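Long-range contact in transmembrane oligosaccharyl transferase (Archaeoglobus fulgidus, PDB 3WAJ), which is a membrane-embedded oligosaccharyl transferase of the STT3/AglB family, built from a helical transmembrane region joined to a mixed soluble domain: residues Y50-L54 with I66-T72. Numbering follows the deposited sequence.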
ATOM      1  N   TYR A  50       0.521  -7.021   6.859  1.00 25.71           N
ATOM      2  CA  TYR A  50       0.947  -8.261   6.227  1.00 26.22           C
ATOM      3  C   TYR A  50       2.271  -8.764   6.812  1.00 32.93           C
ATOM      4  O   TYR A  50       2.451  -9.975   6.978  1.00 37.91           O
ATOM      5  CB  TYR A  50       1.033  -8.119   4.697  1.00 21.96           C
ATOM      6  CG  TYR A  50       1.116  -9.464   4.040  1.00 27.38           C
ATOM      7  CD1 TYR A  50      -0.011 -10.284   3.971  1.00 31.44           C
ATOM      8  CD2 TYR A  50       2.317  -9.945   3.527  1.00 27.03           C
ATOM      9  CE1 TYR A  50       0.033 -11.544   3.380  1.00 29.01           C
ATOM     10  CE2 TYR A  50       2.380 -11.216   2.917  1.00 27.68           C
ATOM     11  CZ  TYR A  50       1.228 -12.006   2.856  1.00 28.08           C
ATOM     12  OH  TYR A  50       1.264 -13.254   2.283  1.00 29.50           O
ATOM     13  N   TYR A  51       3.198  -7.849   7.122  1.00 31.95           N
ATOM     14  CA  TYR A  51       4.372  -8.246   7.909  1.00 34.27           C
ATOM     15  C   TYR A  51       3.931  -8.964   9.178  1.00 35.10           C
ATOM     16  O   TYR A  51       4.417 -10.042   9.497  1.00 42.90           O
ATOM     17  CB  TYR A  51       5.305  -7.068   8.223  1.00 29.39           C
ATOM     18  CG  TYR A  51       6.344  -6.958   7.148  1.00 34.43           C
ATOM     19  CD1 TYR A  51       7.294  -7.959   6.981  1.00 35.49           C
ATOM     20  CD2 TYR A  51       6.333  -5.901   6.246  1.00 34.13           C
ATOM     21  CE1 TYR A  51       8.212  -7.903   5.950  1.00 38.31           C
ATOM     22  CE2 TYR A  51       7.259  -5.825   5.224  1.00 30.16           C
ATOM     23  CZ  TYR A  51       8.184  -6.826   5.073  1.00 31.69           C
ATOM     24  OH  TYR A  51       9.097  -6.737   4.056  1.00 36.42           O
ATOM     25  N   TYR A  52       2.977  -8.354   9.864  1.00 27.21           N
ATOM     26  CA  TYR A  52       2.391  -8.896  11.072  1.00 32.13           C
ATOM     27  C   TYR A  52       1.907 -10.325  10.833  1.00 35.37           C
ATOM     28  O   TYR A  52       2.233 -11.231  11.605  1.00 34.01           O
ATOM     29  CB  TYR A  52       1.258  -7.961  11.496  1.00 29.66           C
ATOM     30  CG  TYR A  52       0.325  -8.430  12.580  1.00 35.09           C
ATOM     31  CD1 TYR A  52      -1.060  -8.403  12.372  1.00 36.18           C
ATOM     32  CD2 TYR A  52       0.797  -8.859  13.819  1.00 33.13           C
ATOM     33  CE1 TYR A  52      -1.953  -8.789  13.352  1.00 27.41           C
ATOM     34  CE2 TYR A  52      -0.107  -9.267  14.824  1.00 34.15           C
ATOM     35  CZ  TYR A  52      -1.478  -9.216  14.571  1.00 35.07           C
ATOM     36  OH  TYR A  52      -2.386  -9.598  15.526  1.00 43.57           O
ATOM     37  N   ARG A  53       1.150 -10.519   9.754  1.00 29.87           N
ATOM     38  CA  ARG A  53       0.654 -11.839   9.379  1.00 30.78           C
ATOM     39  C   ARG A  53       1.830 -12.815   9.215  1.00 34.07           C
ATOM     40  O   ARG A  53       1.788 -13.944   9.715  1.00 35.76           O
ATOM     41  CB  ARG A  53      -0.192 -11.743   8.092  1.00 31.06           C
ATOM     42  CG  ARG A  53      -0.721 -13.073   7.516  1.00 27.29           C
ATOM     43  CD  ARG A  53       0.360 -13.883   6.722  1.00 22.36           C
ATOM     44  NE  ARG A  53      -0.230 -15.092   6.151  1.00 27.84           N
ATOM     45  CZ  ARG A  53      -0.550 -16.168   6.866  1.00 31.40           C
ATOM     46  NH1 ARG A  53      -0.294 -16.198   8.166  1.00 31.99           N
ATOM     47  NH2 ARG A  53      -1.107 -17.215   6.279  1.00 28.77           N
ATOM     48  N   LEU A  54       2.864 -12.373   8.509  1.00 34.42           N
ATOM     49  CA  LEU A  54       4.026 -13.219   8.262  1.00 37.69           C
ATOM     50  C   LEU A  54       4.810 -13.515   9.549  1.00 39.56           C
ATOM     51  O   LEU A  54       5.201 -14.654   9.789  1.00 36.76           O
ATOM     52  CB  LEU A  54       4.946 -12.598   7.214  1.00 29.36           C
ATOM     53  CG  LEU A  54       4.406 -12.476   5.794  1.00 29.05           C
ATOM     54  CD1 LEU A  54       5.492 -11.837   4.871  1.00 19.60           C
ATOM     55  CD2 LEU A  54       3.977 -13.839   5.279  1.00 25.99           C
ATOM     56  N   ILE A  66       7.102 -19.010   5.504  1.00 34.10           N
ATOM     57  CA  ILE A  66       6.455 -19.331   4.232  1.00 31.20           C
ATOM     58  C   ILE A  66       6.991 -18.429   3.107  1.00 32.20           C
ATOM     59  O   ILE A  66       7.544 -17.350   3.362  1.00 34.37           O
ATOM     60  CB  ILE A  66       4.936 -19.150   4.342  1.00 40.03           C
ATOM     61  CG1 ILE A  66       4.602 -17.672   4.583  1.00 36.11           C
ATOM     62  CG2 ILE A  66       4.380 -20.026   5.458  1.00 39.58           C
ATOM     63  CD1 ILE A  66       3.120 -17.344   4.489  1.00 38.94           C
ATOM     64  N   TRP A  67       6.809 -18.868   1.865  1.00 30.74           N
ATOM     65  CA  TRP A  67       7.178 -18.082   0.687  1.00 28.81           C
ATOM     66  C   TRP A  67       6.001 -18.068  -0.251  1.00 33.76           C
ATOM     67  O   TRP A  67       6.076 -17.587  -1.388  1.00 41.07           O
ATOM     68  CB  TRP A  67       8.401 -18.709  -0.006  1.00 37.60           C
ATOM     69  CG  TRP A  67       9.571 -18.683   0.903  1.00 41.27           C
ATOM     70  CD1 TRP A  67       9.978 -19.673   1.755  1.00 44.85           C
ATOM     71  CD2 TRP A  67      10.455 -17.576   1.120  1.00 42.77           C
ATOM     72  NE1 TRP A  67      11.080 -19.258   2.465  1.00 48.01           N
ATOM     73  CE2 TRP A  67      11.395 -17.976   2.093  1.00 44.92           C
ATOM     74  CE3 TRP A  67      10.549 -16.289   0.574  1.00 37.55           C
ATOM     75  CZ2 TRP A  67      12.419 -17.131   2.532  1.00 45.39           C
ATOM     76  CZ3 TRP A  67      11.559 -15.457   1.002  1.00 32.92           C
ATOM     77  CH2 TRP A  67      12.487 -15.879   1.973  1.00 44.08           C
ATOM     78  N   PHE A  68       4.898 -18.613   0.249  1.00 33.81           N
ATOM     79  CA  PHE A  68       3.629 -18.594  -0.461  1.00 34.55           C
ATOM     80  C   PHE A  68       2.471 -18.618   0.547  1.00 34.36           C
ATOM     81  O   PHE A  68       2.573 -19.232   1.617  1.00 32.74           O
ATOM     82  CB  PHE A  68       3.565 -19.774  -1.440  1.00 27.44           C
ATOM     83  CG  PHE A  68       2.299 -19.832  -2.239  1.00 29.00           C
ATOM     84  CD1 PHE A  68       2.174 -19.104  -3.415  1.00 23.55           C
ATOM     85  CD2 PHE A  68       1.227 -20.610  -1.810  1.00 32.23           C
ATOM     86  CE1 PHE A  68       1.004 -19.155  -4.168  1.00 26.40           C
ATOM     87  CE2 PHE A  68       0.046 -20.668  -2.551  1.00 30.92           C
ATOM     88  CZ  PHE A  68      -0.065 -19.937  -3.736  1.00 31.42           C
ATOM     89  N   ASP A  69       1.382 -17.929   0.213  1.00 33.89           N
ATOM     90  CA  ASP A  69       0.331 -17.657   1.187  1.00 28.98           C
ATOM     91  C   ASP A  69      -1.016 -17.869   0.536  1.00 32.96           C
ATOM     92  O   ASP A  69      -1.536 -16.982  -0.125  1.00 32.88           O
ATOM     93  CB  ASP A  69       0.465 -16.217   1.712  1.00 29.33           C
ATOM     94  CG  ASP A  69      -0.592 -15.851   2.786  1.00 31.79           C
ATOM     95  OD1 ASP A  69      -1.350 -16.733   3.243  1.00 26.94           O
ATOM     96  OD2 ASP A  69      -0.646 -14.673   3.190  1.00 32.31           O
ATOM     97  N   PRO A  70      -1.582 -19.072   0.702  1.00 38.21           N
ATOM     98  CA  PRO A  70      -2.883 -19.369   0.098  1.00 40.37           C
ATOM     99  C   PRO A  70      -4.025 -18.647   0.799  1.00 34.93           C
ATOM    100  O   PRO A  70      -5.169 -18.700   0.334  1.00 29.62           O
ATOM    101  CB  PRO A  70      -3.020 -20.892   0.291  1.00 39.06           C
ATOM    102  CG  PRO A  70      -2.146 -21.201   1.459  1.00 38.23           C
ATOM    103  CD  PRO A  70      -0.977 -20.263   1.330  1.00 32.90           C
ATOM    104  N   PHE A  71      -3.707 -17.984   1.905  1.00 32.53           N
ATOM    105  CA  PHE A  71      -4.713 -17.304   2.719  1.00 36.57           C
ATOM    106  C   PHE A  71      -5.103 -15.970   2.076  1.00 44.28           C
ATOM    107  O   PHE A  71      -6.126 -15.370   2.427  1.00 50.71           O
ATOM    108  CB  PHE A  71      -4.166 -17.052   4.110  1.00 35.45           C
ATOM    109  CG  PHE A  71      -5.144 -17.328   5.227  1.00 39.94           C
ATOM    110  CD1 PHE A  71      -6.170 -16.434   5.509  1.00 28.37           C
ATOM    111  CD2 PHE A  71      -4.989 -18.450   6.044  1.00 36.68           C
ATOM    112  CE1 PHE A  71      -7.039 -16.664   6.540  1.00 33.41           C
ATOM    113  CE2 PHE A  71      -5.861 -18.684   7.089  1.00 35.88           C
ATOM    114  CZ  PHE A  71      -6.895 -17.787   7.335  1.00 37.40           C
ATOM    115  N   THR A  72      -4.288 -15.507   1.133  1.00 40.82           N
ATOM    116  CA  THR A  72      -4.601 -14.291   0.391  1.00 37.45           C
ATOM    117  C   THR A  72      -4.780 -14.556  -1.108  1.00 39.61           C
ATOM    118  O   THR A  72      -4.511 -15.660  -1.585  1.00 37.29           O
ATOM    119  CB  THR A  72      -3.551 -13.216   0.634  1.00 35.94           C
ATOM    120  OG1 THR A  72      -4.066 -11.954   0.207  1.00 29.53           O
ATOM    121  CG2 THR A  72      -2.249 -13.545  -0.087  1.00 30.59           C
TER
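D69 receives two side chains of helix 47-60 at once, Y50 and R53, which sit one turn apart and so project from the same helix face. R53 meets the carboxylate side-on: NE lies 3.0 Å from D69 OD2 and NH2 3.1 Å from D69 OD1, one nitrogen to each oxygen. Both bonds are nearly straight and leave within the guanidinium plane, yet they reach the oxygens from above the carboxylate, since the two flat groups are turned 57° apart. Y50 takes a different direction: its ring is nearly coplanar with the carboxylate, and its OH gives a hydrogen bond to the anti lone pair of D69 OD2, at 2.5 Å. A chi1 of -165° turns the Y50 ring away from its backbone N and brings the hydroxyl to the aspartate. On the opposite face of the carboxylate from R53 NH2, the F71 backbone N bonds to D69 OD1 at 3.0 Å. This Asx turn, a role suited to aspartate's short side chain, fixes the carboxylate within the turn D69-T72.

Apolar groups border the polar cluster. I66 CD1 packs 3.7 Å from L54 CD2, the two branched side chains crossing at about a right angle, and also comes near the R53 guanidinium. F71 CB approaches R53 NH2 obliquely. Arginine suits its place because its several donors serve both D69 oxygens as well as E558, Y528 OH and Y524 O; tyrosine suits Y50 by carrying a donor hydroxyl on a ring that stacks with H555.

Each D69 oxygen thus accepts two hydrogen bonds in a buried setting, an arrangement that should favour the ionised carboxylate and joins strand 68-69 and its following turn to helix 47-60, which begins at the zinc ligand D47.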